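PDB 5INW: putative angiotensinogen from Lampetra fluviatilis, which binds heparin, which promotes its inhibition of thrombin through a template mechanism, and belongs to the serpin family of serine protease inhibitors. Local coordinates for residues S127-A130 with E131-A135; L184-Q187 with F188-T191; D233-T236 with D237-L240; G250-G253 with N254-P258; V326-E329 with Q330-W334. The protein carries 1 engineered substitution. All blocks are in the same frame, centred on the assembly; numbering follows the deposited sequence.

The five contacts are local pairings along one serpin chain and follow one another from contact 1 to contact 5. Contacts 3 and 4 both use strand 238-251, one at its start and one at its end, with centres about 44 Å apart on opposite sides of the chain's centre. Contact 2, at the start of helix 186-196, has its nearest atoms about 5 Å from those of contact 3. Contact 1 lies on helix 126-136 and contact 5 at the start of helix 328-337, centres about 25 Å apart. Strand 238-251 pairs with strand 405-417, in line with the inserted reactive loop of a cleaved serpin, so contacts 3 and 4 mark the two ends of the strand beside the probable inserted loop.

Contact 1 (S127-A130 with E131-A135); sequences STRA and ELDTA
Arg129 and Asp133, one turn apart on helix 126-136, are brought together by their first torsions: CG of Arg129 stands anti to the backbone N (chi1 163°), while CG of Asp133 stands anti to its carbonyl carbon. The arginine chain then bends at chi2, and Arg129 NH1 comes within 3.4 Å of Asp133 OD1. The carboxylate sits over one face of the guanidinium rather than at its rim. Asp133 OD1 lies well out of the guanidinium plane, so this salt bridge is one of charge, with no N-H aimed at the oxygen; the two planes stand 88° apart.

On another flank the extended chain of Glu131 turns toward the preceding turn. A water donates to Glu131 OE1 at 2.9 Å and, weakly, to Thr128 O. The firmer polar ties leave the helix: Glu131 OE1 accepts from Ser371 N, and the hydroxyls of Ser127 and Thr128 both bond to Ser371 OG. Beneath, Leu132 CD1 rests 4.3 Å from Thr128 CG2, and Leu132 also packs on Met369 and Met372. The backbone bonds follow helical i to i+4 order, such as Asp133 N to Arg129 O at 2.8 Å.

The outer pair is thus held by charge alone, which probably lets the guanidinium shift without breaking a directed bond, whereas the side of the helix that carries Ser127, Thr128 and Glu131 is tied by hydrogen bonds to Ser371.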
loop_
_atom_site.group_PDB
_atom_site.type_symbol
_atom_site.label_atom_id
_atom_site.label_comp_id
_atom_site.label_asym_id
_atom_site.label_seq_id
_atom_site.Cartn_x
_atom_site.Cartn_y
_atom_site.Cartn_z
ATOM N N SER A 127 13.538 -19.219 -13.383
ATOM C CA SER A 127 12.826 -18.139 -14.074
ATOM C C SER A 127 11.939 -17.329 -13.083
ATOM O O SER A 127 11.930 -16.091 -13.136
ATOM C CB SER A 127 11.959 -18.685 -15.248
ATOM O OG SER A 127 10.767 -19.326 -14.754
ATOM N N THR A 128 11.243 -18.038 -12.176
ATOM C CA THR A 128 10.357 -17.426 -11.199
ATOM C C THR A 128 11.045 -16.424 -10.254
ATOM O O THR A 128 10.566 -15.311 -10.091
ATOM C CB THR A 128 9.673 -18.520 -10.399
ATOM O OG1 THR A 128 9.036 -19.410 -11.324
ATOM C CG2 THR A 128 8.631 -17.928 -9.433
ATOM N N ARG A 129 12.134 -16.874 -9.631
ATOM C CA ARG A 129 13.046 -16.054 -8.846
ATOM C C ARG A 129 13.474 -14.868 -9.707
ATOM O O ARG A 129 13.344 -13.739 -9.275
ATOM C CB ARG A 129 14.243 -16.918 -8.313
ATOM C CG ARG A 129 15.548 -16.257 -7.800
ATOM C CD ARG A 129 16.150 -16.952 -6.582
ATOM N NE ARG A 129 17.277 -16.219 -5.982
ATOM C CZ ARG A 129 17.156 -15.198 -5.116
ATOM N NH1 ARG A 129 15.966 -14.755 -4.698
ATOM N NH2 ARG A 129 18.248 -14.610 -4.650
ATOM N N ALA A 130 13.977 -15.102 -10.915
ATOM C CA ALA A 130 14.532 -13.991 -11.743
ATOM C C ALA A 130 13.558 -12.833 -12.012
ATOM O O ALA A 130 13.854 -11.672 -11.702
ATOM C CB ALA A 130 15.085 -14.517 -13.066
ATOM N N GLU A 131 12.423 -13.161 -12.613
ATOM C CA GLU A 131 11.334 -12.201 -12.836
ATOM C C GLU A 131 11.015 -11.392 -11.590
ATOM O O GLU A 131 10.834 -10.162 -11.651
ATOM C CB GLU A 131 10.086 -12.959 -13.227
ATOM C CG GLU A 131 10.148 -13.604 -14.596
ATOM C CD GLU A 131 8.838 -14.263 -14.995
ATOM O OE1 GLU A 131 7.833 -14.176 -14.219
ATOM O OE2 GLU A 131 8.804 -14.865 -16.111
ATOM N N LEU A 132 10.911 -12.120 -10.470
ATOM C CA LEU A 132 10.616 -11.530 -9.153
ATOM C C LEU A 132 11.702 -10.581 -8.608
ATOM O O LEU A 132 11.356 -9.511 -8.081
ATOM C CB LEU A 132 10.299 -12.627 -8.115
ATOM C CG LEU A 132 8.832 -13.073 -8.023
ATOM C CD1 LEU A 132 8.686 -14.283 -7.133
ATOM C CD2 LEU A 132 7.953 -11.978 -7.456
ATOM N N ASP A 133 12.982 -10.986 -8.720
ATOM C CA ASP A 133 14.135 -10.107 -8.414
ATOM C C ASP A 133 14.114 -8.869 -9.281
ATOM O O ASP A 133 14.292 -7.762 -8.783
ATOM C CB ASP A 133 15.493 -10.782 -8.672
ATOM C CG ASP A 133 15.798 -11.970 -7.739
ATOM O OD1 ASP A 133 15.364 -11.986 -6.583
ATOM O OD2 ASP A 133 16.538 -12.881 -8.170
ATOM N N THR A 134 13.888 -9.028 -10.590
ATOM C CA THR A 134 13.864 -7.838 -11.466
ATOM C C THR A 134 12.699 -6.897 -11.043
ATOM O O THR A 134 12.914 -5.709 -10.851
ATOM C CB THR A 134 13.989 -8.151 -12.977
ATOM O OG1 THR A 134 12.950 -9.036 -13.386
ATOM C CG2 THR A 134 15.336 -8.797 -13.268
ATOM N N ALA A 135 11.515 -7.414 -10.781
ATOM C CA ALA A 135 10.484 -6.522 -10.319
ATOM C C ALA A 135 10.841 -5.790 -8.996
ATOM O O ALA A 135 10.610 -4.584 -8.874
ATOM C CB ALA A 135 9.163 -7.246 -10.224
HETATM O O HOH W 1 7.402 -14.598 -11.399
#

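Contact 2 (L184-Q187 with F188-T191); sequences LYRQ and FTRT
Arg186 and Arg190 carry the charged part of this contact, their guanidinium groups lying flat on each other with centres 3.6 Å apart and planes at 7°. The chains run side by side and point the same way; Arg186 NE lies 3.4 Å from Arg190 CZ, over the centre of the second group. Two positive charges so close would be expected to repel, and the flat overlap of the groups probably offsets only part of that cost.

Hydrogen bonds to backbone carbonyls form the second group. Arg186 O takes two donors from the same face of its plane: Arg190 N at 3.0 Å and the hydroxyl Thr189 OG1, also at 3.0 Å, which arrives well to the side, with a C=O...O angle of 104°. With its OG1 between the backbone N and the carbonyl carbon (chi1 54°), Thr189 can reach back to that oxygen. Gln187 O is likewise held twice, by Thr191 N at 3.1 Å and by Thr191 OG1 at 3.0 Å, the hydroxyl on a lone pair in the carbonyl plane.

Apolar packing is slight: Thr189 CG2 meets Leu184 CB at 4.1 Å. With a glycine at Thr189, Arg186 O would probably lose its second donor and Leu184 the methyl it rests against.

Tyr185 occupies the N-cap of helix 186-196, and Leu184 and Phe188 pack on Ile382. The segments begin the helix of a beta-alpha-beta crossover that joins strand 168-179 to strand 200-203.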
loop_
_atom_site.group_PDB
_atom_site.type_symbol
_atom_site.label_atom_id
_atom_site.label_comp_id
_atom_site.label_asym_id
_atom_site.label_seq_id
_atom_site.Cartn_x
_atom_site.Cartn_y
_atom_site.Cartn_z
ATOM N N LEU A 184 9.150 -28.328 4.950
ATOM C CA LEU A 184 9.739 -27.108 4.450
ATOM C C LEU A 184 11.243 -27.145 4.641
ATOM O O LEU A 184 11.763 -27.680 5.649
ATOM C CB LEU A 184 9.144 -25.926 5.200
ATOM C CG LEU A 184 7.606 -25.832 5.162
ATOM C CD1 LEU A 184 7.186 -24.604 5.930
ATOM C CD2 LEU A 184 6.994 -25.716 3.764
ATOM N N TYR A 185 11.957 -26.596 3.676
ATOM C CA TYR A 185 13.379 -26.448 3.833
ATOM C C TYR A 185 13.666 -25.415 4.891
ATOM O O TYR A 185 12.962 -24.404 4.985
ATOM C CB TYR A 185 14.024 -26.006 2.536
ATOM C CG TYR A 185 14.007 -27.049 1.447
ATOM C CD1 TYR A 185 14.648 -28.290 1.614
ATOM C CD2 TYR A 185 13.409 -26.780 0.250
ATOM C CE1 TYR A 185 14.657 -29.239 0.607
ATOM C CE2 TYR A 185 13.418 -27.693 -0.763
ATOM C CZ TYR A 185 14.029 -28.922 -0.602
ATOM O OH TYR A 185 14.023 -29.755 -1.711
ATOM N N ARG A 186 14.703 -25.666 5.687
ATOM C CA ARG A 186 15.050 -24.770 6.776
ATOM C C ARG A 186 15.650 -23.418 6.345
ATOM O O ARG A 186 15.544 -22.408 7.071
ATOM C CB ARG A 186 15.999 -25.454 7.701
ATOM C CG ARG A 186 16.137 -24.701 8.980
ATOM C CD ARG A 186 17.011 -25.509 9.881
ATOM N NE ARG A 186 18.399 -25.538 9.426
ATOM C CZ ARG A 186 19.358 -26.177 10.067
ATOM N NH1 ARG A 186 19.075 -26.874 11.179
ATOM N NH2 ARG A 186 20.592 -26.134 9.591
ATOM N N GLN A 187 16.268 -23.383 5.175
ATOM C CA GLN A 187 16.887 -22.155 4.728
ATOM C C GLN A 187 15.758 -21.186 4.378
ATOM O O GLN A 187 15.855 -19.940 4.604
ATOM C CB GLN A 187 17.868 -22.432 3.571
ATOM C CG GLN A 187 19.102 -23.239 3.965
ATOM C CD GLN A 187 18.968 -24.740 3.750
ATOM O OE1 GLN A 187 17.858 -25.291 3.597
ATOM N NE2 GLN A 187 20.121 -25.437 3.781
ATOM N N PHE A 188 14.660 -21.759 3.900
ATOM C CA PHE A 188 13.451 -20.978 3.681
ATOM C C PHE A 188 12.841 -20.451 4.983
ATOM O O PHE A 188 12.536 -19.277 5.071
ATOM C CB PHE A 188 12.408 -21.769 2.908
ATOM C CG PHE A 188 11.107 -21.051 2.786
ATOM C CD1 PHE A 188 10.951 -20.025 1.838
ATOM C CD2 PHE A 188 10.035 -21.371 3.604
ATOM C CE1 PHE A 188 9.743 -19.355 1.677
ATOM C CE2 PHE A 188 8.808 -20.685 3.464
ATOM C CZ PHE A 188 8.669 -19.671 2.506
ATOM N N THR A 189 12.672 -21.300 5.995
ATOM C CA THR A 189 11.972 -20.879 7.228
ATOM C C THR A 189 12.716 -19.874 8.051
ATOM O O THR A 189 12.108 -18.962 8.608
ATOM C CB THR A 189 11.676 -22.048 8.164
ATOM O OG1 THR A 189 12.877 -22.754 8.450
ATOM C CG2 THR A 189 10.690 -22.938 7.527
ATOM N N ARG A 190 14.025 -20.018 8.050
ATOM C CA ARG A 190 14.898 -19.106 8.725
ATOM C C ARG A 190 15.071 -17.789 8.003
ATOM O O ARG A 190 15.158 -16.760 8.695
ATOM C CB ARG A 190 16.279 -19.705 8.896
ATOM C CG ARG A 190 16.257 -20.865 9.823
ATOM C CD ARG A 190 17.653 -21.351 10.024
ATOM N NE ARG A 190 17.695 -22.266 11.162
ATOM C CZ ARG A 190 18.772 -22.916 11.573
ATOM N NH1 ARG A 190 19.925 -22.727 10.963
ATOM N NH2 ARG A 190 18.681 -23.767 12.577
ATOM N N THR A 191 15.171 -17.761 6.665
ATOM C CA THR A 191 15.228 -16.433 6.006
ATOM C C THR A 191 13.896 -15.715 6.169
ATOM O O THR A 191 13.913 -14.490 6.274
ATOM C CB THR A 191 15.618 -16.405 4.524
ATOM O OG1 THR A 191 14.755 -17.264 3.867
ATOM C CG2 THR A 191 17.036 -16.887 4.282
#

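Contact 3 (D233-T236 with D237-L240); sequences DVDT and DTSL
The carboxylates of Asp235 and Asp237 are the flat groups here, planes 80° apart and meeting at an angle rather than stacking; Asp235 OD2 touches Asp237 CB at 3.4 Å, and Thr236 CG2 lies beside Asp237 OD1. They top a type I beta turn from Asp235 to Thr238, which leads the chain into strand 238-251 of the large serpin sheet. Asp235 OD2 and Asp237 OD1 stand 4.5 Å apart, two like charges at the surface that probably disfavour each other mildly.

The turn is closed by weak bonds. Thr238 N donates to Asp235 O at 3.3 Å, and Thr238 OG1 gives a second, likewise weak, bond to the same oxygen. Asp235 OD2 in turn accepts weakly from Asp237 N, the pattern of an Asx turn, made possible by Asp235 CG standing anti to its backbone N (chi1 -151°).

Inward, Val234 packs on helix 208-221 through Ala211 and Val212. Past the turn, Ser239 and Leu240 both face Ile416 of strand 405-417 in a classic beta bulge, and Ser239 OG bonds to Gln386 OE1. Between the turn's two arms, Val234 CG2 lies 3.8 Å from Thr238 OG1.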
loop_
_atom_site.group_PDB
_atom_site.type_symbol
_atom_site.label_atom_id
_atom_site.label_comp_id
_atom_site.label_asym_id
_atom_site.label_seq_id
_atom_site.Cartn_x
_atom_site.Cartn_y
_atom_site.Cartn_z
ATOM N N ASP A 233 -11.612 -17.579 2.660
ATOM C CA ASP A 233 -11.764 -18.906 2.066
ATOM C C ASP A 233 -10.376 -19.512 1.927
ATOM O O ASP A 233 -9.393 -18.787 1.781
ATOM C CB ASP A 233 -12.461 -18.742 0.682
ATOM C CG ASP A 233 -13.321 -19.947 0.238
ATOM O OD1 ASP A 233 -13.060 -21.108 0.624
ATOM O OD2 ASP A 233 -14.244 -19.726 -0.587
ATOM N N VAL A 234 -10.309 -20.839 1.954
ATOM C CA VAL A 234 -9.069 -21.576 1.731
ATOM C C VAL A 234 -9.367 -22.947 1.150
ATOM O O VAL A 234 -10.164 -23.708 1.699
ATOM C CB VAL A 234 -8.239 -21.680 3.032
ATOM C CG1 VAL A 234 -8.880 -22.625 4.047
ATOM C CG2 VAL A 234 -6.816 -22.104 2.741
ATOM N N ASP A 235 -8.721 -23.249 0.030
ATOM C CA ASP A 235 -8.790 -24.568 -0.626
ATOM C C ASP A 235 -8.168 -25.664 0.267
ATOM O O ASP A 235 -7.260 -25.390 1.066
ATOM C CB ASP A 235 -8.041 -24.494 -1.976
ATOM C CG ASP A 235 -8.578 -25.448 -3.012
ATOM O OD1 ASP A 235 -9.736 -25.271 -3.444
ATOM O OD2 ASP A 235 -7.825 -26.353 -3.435
ATOM N N THR A 236 -8.692 -26.887 0.164
ATOM C CA THR A 236 -8.080 -28.103 0.757
ATOM C C THR A 236 -6.644 -28.327 0.264
ATOM O O THR A 236 -5.717 -28.564 1.070
ATOM C CB THR A 236 -8.930 -29.334 0.364
ATOM O OG1 THR A 236 -10.253 -29.169 0.907
ATOM C CG2 THR A 236 -8.289 -30.708 0.823
ATOM N N ASP A 237 -6.484 -28.214 -1.059
ATOM C CA ASP A 237 -5.192 -28.392 -1.740
ATOM C C ASP A 237 -4.285 -27.164 -1.655
ATOM O O ASP A 237 -3.268 -27.075 -2.339
ATOM C CB ASP A 237 -5.405 -28.758 -3.221
ATOM C CG ASP A 237 -6.262 -30.037 -3.420
ATOM O OD1 ASP A 237 -6.835 -30.592 -2.428
ATOM O OD2 ASP A 237 -6.358 -30.478 -4.596
ATOM N N THR A 238 -4.677 -26.199 -0.839
ATOM C CA THR A 238 -3.797 -25.158 -0.425
ATOM C C THR A 238 -2.698 -25.725 0.413
ATOM O O THR A 238 -2.917 -26.517 1.369
ATOM C CB THR A 238 -4.536 -24.076 0.357
ATOM O OG1 THR A 238 -5.491 -23.497 -0.529
ATOM C CG2 THR A 238 -3.569 -22.971 0.835
ATOM N N SER A 239 -1.522 -25.243 0.061
ATOM C CA SER A 239 -0.292 -25.679 0.640
ATOM C C SER A 239 0.410 -24.603 1.461
ATOM O O SER A 239 1.006 -24.941 2.488
ATOM C CB SER A 239 0.600 -26.224 -0.465
ATOM O OG SER A 239 0.328 -27.611 -0.607
ATOM N N LEU A 240 0.322 -23.334 1.054
ATOM C CA LEU A 240 0.677 -22.218 1.947
ATOM C C LEU A 240 -0.175 -21.000 1.685
ATOM O O LEU A 240 -0.722 -20.853 0.594
ATOM C CB LEU A 240 2.111 -21.762 1.758
ATOM C CG LEU A 240 3.224 -22.670 2.225
ATOM C CD1 LEU A 240 3.652 -23.560 1.052
ATOM C CD2 LEU A 240 4.381 -21.827 2.781
#

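Contact 4 (G250-G253 with N254-P258); sequences GSWG and NKFEP
The aromatic pair Trp252 and Phe256 dominates this contact, a T-shaped stack just past the end of strand 238-251, in the region known in serpins as the breach, where the reactive loop enters the large sheet. The edge of Phe256 points at the face of the five-membered ring of Trp252, centroids 5.0 Å apart and planes at 81°. Its CE1 comes over the indole near the rim, 3.4 Å from Trp252 NE1, while Phe256 CD1 lies 3.7 Å from Trp252 CD1.

Among polar ties, Trp252 NE1 donates to Asn402 O, beyond the two segments, a bond that probably limits rotation of the indole, with which Tyr302 also stacks. A leucine in place of Trp252 would probably leave Asn402 O without this donor and Phe256 without a flat face for its edge. Lys255 NZ forms a salt bridge with Glu404.

Other van der Waals contacts follow the chain as it turns through Gly253. Trp252 CB meets Asn254 O at 3.3 Å, and the extended lysine chain runs back past the strand end. Phe256 also packs on Met279, Leu347 and Leu349, so it joins the strand end to strands 273-283 and 345-359. With its CG anti to the carbonyl carbon (chi1 -66°), Lys255 passes CE at 4.0 Å from Ser251 OG.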
loop_
_atom_site.group_PDB
_atom_site.type_symbol
_atom_site.label_atom_id
_atom_site.label_comp_id
_atom_site.label_asym_id
_atom_site.label_seq_id
_atom_site.Cartn_x
_atom_site.Cartn_y
_atom_site.Cartn_z
ATOM N N GLY A 250 -2.041 8.260 11.803
ATOM C CA GLY A 250 -1.336 9.499 12.009
ATOM C C GLY A 250 -2.262 10.644 12.329
ATOM O O GLY A 250 -3.243 10.872 11.666
ATOM N N SER A 251 -1.928 11.361 13.379
ATOM C CA SER A 251 -2.608 12.637 13.717
ATOM C C SER A 251 -2.050 13.733 12.857
ATOM O O SER A 251 -0.806 13.803 12.678
ATOM C CB SER A 251 -2.380 13.001 15.166
ATOM O OG SER A 251 -3.309 12.341 15.926
ATOM N N TRP A 252 -2.926 14.602 12.347
ATOM C CA TRP A 252 -2.436 15.776 11.595
ATOM C C TRP A 252 -1.548 16.616 12.525
ATOM O O TRP A 252 -1.750 16.673 13.762
ATOM C CB TRP A 252 -3.562 16.666 11.113
ATOM C CG TRP A 252 -4.496 16.055 10.213
ATOM C CD1 TRP A 252 -5.822 15.876 10.421
ATOM C CD2 TRP A 252 -4.214 15.526 8.907
ATOM N NE1 TRP A 252 -6.396 15.248 9.336
ATOM C CE2 TRP A 252 -5.434 15.045 8.379
ATOM C CE3 TRP A 252 -3.067 15.420 8.138
ATOM C CZ2 TRP A 252 -5.525 14.465 7.124
ATOM C CZ3 TRP A 252 -3.167 14.865 6.910
ATOM C CH2 TRP A 252 -4.382 14.361 6.411
ATOM N N GLY A 253 -0.540 17.234 11.943
ATOM C CA GLY A 253 0.211 18.218 12.678
ATOM C C GLY A 253 -0.652 19.420 12.964
ATOM O O GLY A 253 -0.453 20.072 13.976
ATOM N N ASN A 254 -1.569 19.728 12.048
ATOM C CA ASN A 254 -2.535 20.785 12.213
ATOM C C ASN A 254 -3.877 20.132 12.135
ATOM O O ASN A 254 -4.391 19.844 11.063
ATOM C CB ASN A 254 -2.392 21.763 11.083
ATOM C CG ASN A 254 -0.965 22.060 10.783
ATOM O OD1 ASN A 254 -0.365 22.886 11.464
ATOM N ND2 ASN A 254 -0.395 21.394 9.766
ATOM N N LYS A 255 -4.450 19.856 13.289
ATOM C CA LYS A 255 -5.760 19.219 13.340
ATOM C C LYS A 255 -6.872 20.181 12.919
ATOM O O LYS A 255 -6.801 21.353 13.208
ATOM C CB LYS A 255 -6.016 18.679 14.742
ATOM C CG LYS A 255 -5.086 17.539 15.151
ATOM C CD LYS A 255 -5.707 16.753 16.284
ATOM C CE LYS A 255 -4.673 15.956 17.030
ATOM N NZ LYS A 255 -5.337 15.294 18.177
ATOM N N PHE A 256 -7.878 19.662 12.223
ATOM C CA PHE A 256 -8.999 20.460 11.732
ATOM C C PHE A 256 -9.968 20.641 12.857
ATOM O O PHE A 256 -10.079 19.781 13.714
ATOM C CB PHE A 256 -9.781 19.740 10.641
ATOM C CG PHE A 256 -9.026 19.543 9.367
ATOM C CD1 PHE A 256 -8.221 18.390 9.176
ATOM C CD2 PHE A 256 -9.138 20.451 8.324
ATOM C CE1 PHE A 256 -7.528 18.186 7.980
ATOM C CE2 PHE A 256 -8.449 20.248 7.126
ATOM C CZ PHE A 256 -7.641 19.125 6.958
ATOM N N GLU A 257 -10.712 21.734 12.809
ATOM C CA GLU A 257 -11.778 21.973 13.768
ATOM C C GLU A 257 -13.076 21.324 13.215
ATOM O O GLU A 257 -13.463 21.580 12.061
ATOM C CB GLU A 257 -11.899 23.494 14.064
ATOM C CG GLU A 257 -12.878 23.894 15.165
ATOM C CD GLU A 257 -12.607 23.290 16.555
ATOM O OE1 GLU A 257 -11.433 22.893 16.852
ATOM O OE2 GLU A 257 -13.586 23.230 17.369
ATOM N N PRO A 258 -13.732 20.456 14.026
ATOM C CA PRO A 258 -15.061 19.927 13.674
ATOM C C PRO A 258 -16.127 20.984 13.419
ATOM O O PRO A 258 -16.872 20.869 12.444
ATOM C CB PRO A 258 -15.445 19.113 14.898
ATOM C CG PRO A 258 -14.132 18.626 15.411
ATOM C CD PRO A 258 -13.200 19.786 15.233
#

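Contact 5 (V326-E329 with Q330-W334); sequences VSQE and QLEEW
Ser327 OG, at the N-cap of helix 328-337, accepts from Gln330 N at 2.8 Å, nearly straight at 175°, a capping bond. The hydroxyl stands between the backbone N and the carbonyl carbon (chi1 74°), a setting that turns it back over the first turn. Ser327 O then takes Leu331 N at 2.9 Å, opening the regular series of backbone bonds.

One turn on, Gln328 NE2 gives a weak bond to Glu332 OE2 at 3.3 Å, the amide and carboxylate planes being 84° apart; the other end of this amide, Gln328 OE1, accepts from Asn86 ND2 on helix 77-96. Val326 CG1, just before the helix, touches Trp334 CH2 at 4.1 Å, Val326 also packing on Phe90 and Tyr93 while Trp334 NE1 bonds to Asp290 OD1.

Leu331 and Glu332 pack against Val24 and Arg22 of the separate C-terminal peptide chain. With Ser327 OG satisfying a first-turn N-H, the amino end of the helix is closed by a side chain of its own, and the early carboxylate of Glu329 may at most add a mildly favourable charge toward the helix dipole.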
loop_
_atom_site.group_PDB
_atom_site.type_symbol
_atom_site.label_atom_id
_atom_site.label_comp_id
_atom_site.label_asym_id
_atom_site.label_seq_id
_atom_site.Cartn_x
_atom_site.Cartn_y
_atom_site.Cartn_z
ATOM N N VAL A 326 3.360 9.702 -12.573
ATOM C CA VAL A 326 3.788 9.241 -11.253
ATOM C C VAL A 326 4.975 8.306 -11.363
ATOM O O VAL A 326 4.978 7.365 -12.107
ATOM C CB VAL A 326 2.692 8.613 -10.360
ATOM C CG1 VAL A 326 1.663 9.667 -9.993
ATOM C CG2 VAL A 326 2.062 7.370 -10.986
ATOM N N SER A 327 5.998 8.623 -10.609
ATOM C CA SER A 327 7.232 7.909 -10.638
ATOM C C SER A 327 8.002 8.425 -9.448
ATOM O O SER A 327 7.618 9.432 -8.784
ATOM C CB SER A 327 8.022 8.201 -11.904
ATOM O OG SER A 327 8.597 9.504 -11.843
ATOM N N GLN A 328 9.082 7.720 -9.172
ATOM C CA GLN A 328 10.005 8.149 -8.174
ATOM C C GLN A 328 10.535 9.558 -8.545
ATOM O O GLN A 328 10.583 10.454 -7.700
ATOM C CB GLN A 328 11.101 7.107 -8.058
ATOM C CG GLN A 328 12.197 7.460 -7.093
ATOM C CD GLN A 328 11.705 7.549 -5.674
ATOM O OE1 GLN A 328 10.730 6.897 -5.302
ATOM N NE2 GLN A 328 12.407 8.324 -4.857
ATOM N N GLU A 329 10.891 9.765 -9.805
ATOM C CA GLU A 329 11.484 11.039 -10.194
ATOM C C GLU A 329 10.459 12.182 -10.057
ATOM O O GLU A 329 10.785 13.260 -9.543
ATOM C CB GLU A 329 12.126 10.911 -11.583
ATOM C CG GLU A 329 12.802 12.181 -12.129
ATOM C CD GLU A 329 13.389 12.012 -13.535
ATOM O OE1 GLU A 329 12.757 11.334 -14.384
ATOM O OE2 GLU A 329 14.485 12.573 -13.808
ATOM N N GLN A 330 9.224 11.915 -10.475
ATOM C CA GLN A 330 8.115 12.841 -10.288
ATOM C C GLN A 330 7.887 13.183 -8.810
ATOM O O GLN A 330 7.639 14.359 -8.456
ATOM C CB GLN A 330 6.804 12.289 -10.896
ATOM C CG GLN A 330 5.675 13.319 -10.971
ATOM C CD GLN A 330 6.134 14.648 -11.599
ATOM O OE1 GLN A 330 6.705 14.660 -12.683
ATOM N NE2 GLN A 330 5.909 15.755 -10.907
ATOM N N LEU A 331 7.938 12.157 -7.955
ATOM C CA LEU A 331 7.817 12.383 -6.523
ATOM C C LEU A 331 8.892 13.332 -6.039
ATOM O O LEU A 331 8.596 14.288 -5.319
ATOM C CB LEU A 331 7.871 11.066 -5.741
ATOM C CG LEU A 331 7.944 11.159 -4.200
ATOM C CD1 LEU A 331 6.693 11.848 -3.685
ATOM C CD2 LEU A 331 8.123 9.791 -3.581
ATOM N N GLU A 332 10.137 13.090 -6.434
ATOM C CA GLU A 332 11.214 13.990 -6.010
ATOM C C GLU A 332 11.002 15.384 -6.540
ATOM O O GLU A 332 11.243 16.340 -5.814
ATOM C CB GLU A 332 12.578 13.434 -6.377
ATOM C CG GLU A 332 13.035 12.431 -5.327
ATOM C CD GLU A 332 13.919 11.329 -5.851
ATOM O OE1 GLU A 332 13.903 11.070 -7.056
ATOM O OE2 GLU A 332 14.618 10.702 -5.046
ATOM N N GLU A 333 10.506 15.460 -7.780
ATOM C CA GLU A 333 10.085 16.715 -8.414
ATOM C C GLU A 333 9.117 17.481 -7.531
ATOM O O GLU A 333 9.452 18.555 -7.034
ATOM C CB GLU A 333 9.458 16.492 -9.814
ATOM C CG GLU A 333 10.407 16.690 -11.005
ATOM C CD GLU A 333 10.740 18.152 -11.286
ATOM O OE1 GLU A 333 9.820 19.022 -11.267
ATOM O OE2 GLU A 333 11.932 18.437 -11.527
ATOM N N TRP A 334 7.941 16.901 -7.300
ATOM C CA TRP A 334 6.910 17.516 -6.442
ATOM C C TRP A 334 7.385 17.954 -5.065
ATOM O O TRP A 334 6.891 18.956 -4.555
ATOM C CB TRP A 334 5.738 16.561 -6.242
ATOM C CG TRP A 334 4.807 16.480 -7.401
ATOM C CD1 TRP A 334 4.529 17.467 -8.287
ATOM C CD2 TRP A 334 3.970 15.367 -7.766
ATOM N NE1 TRP A 334 3.613 17.036 -9.200
ATOM C CE2 TRP A 334 3.250 15.750 -8.907
ATOM C CE3 TRP A 334 3.779 14.087 -7.253
ATOM C CZ2 TRP A 334 2.346 14.899 -9.546
ATOM C CZ3 TRP A 334 2.871 13.231 -7.900
ATOM C CH2 TRP A 334 2.173 13.645 -9.030
#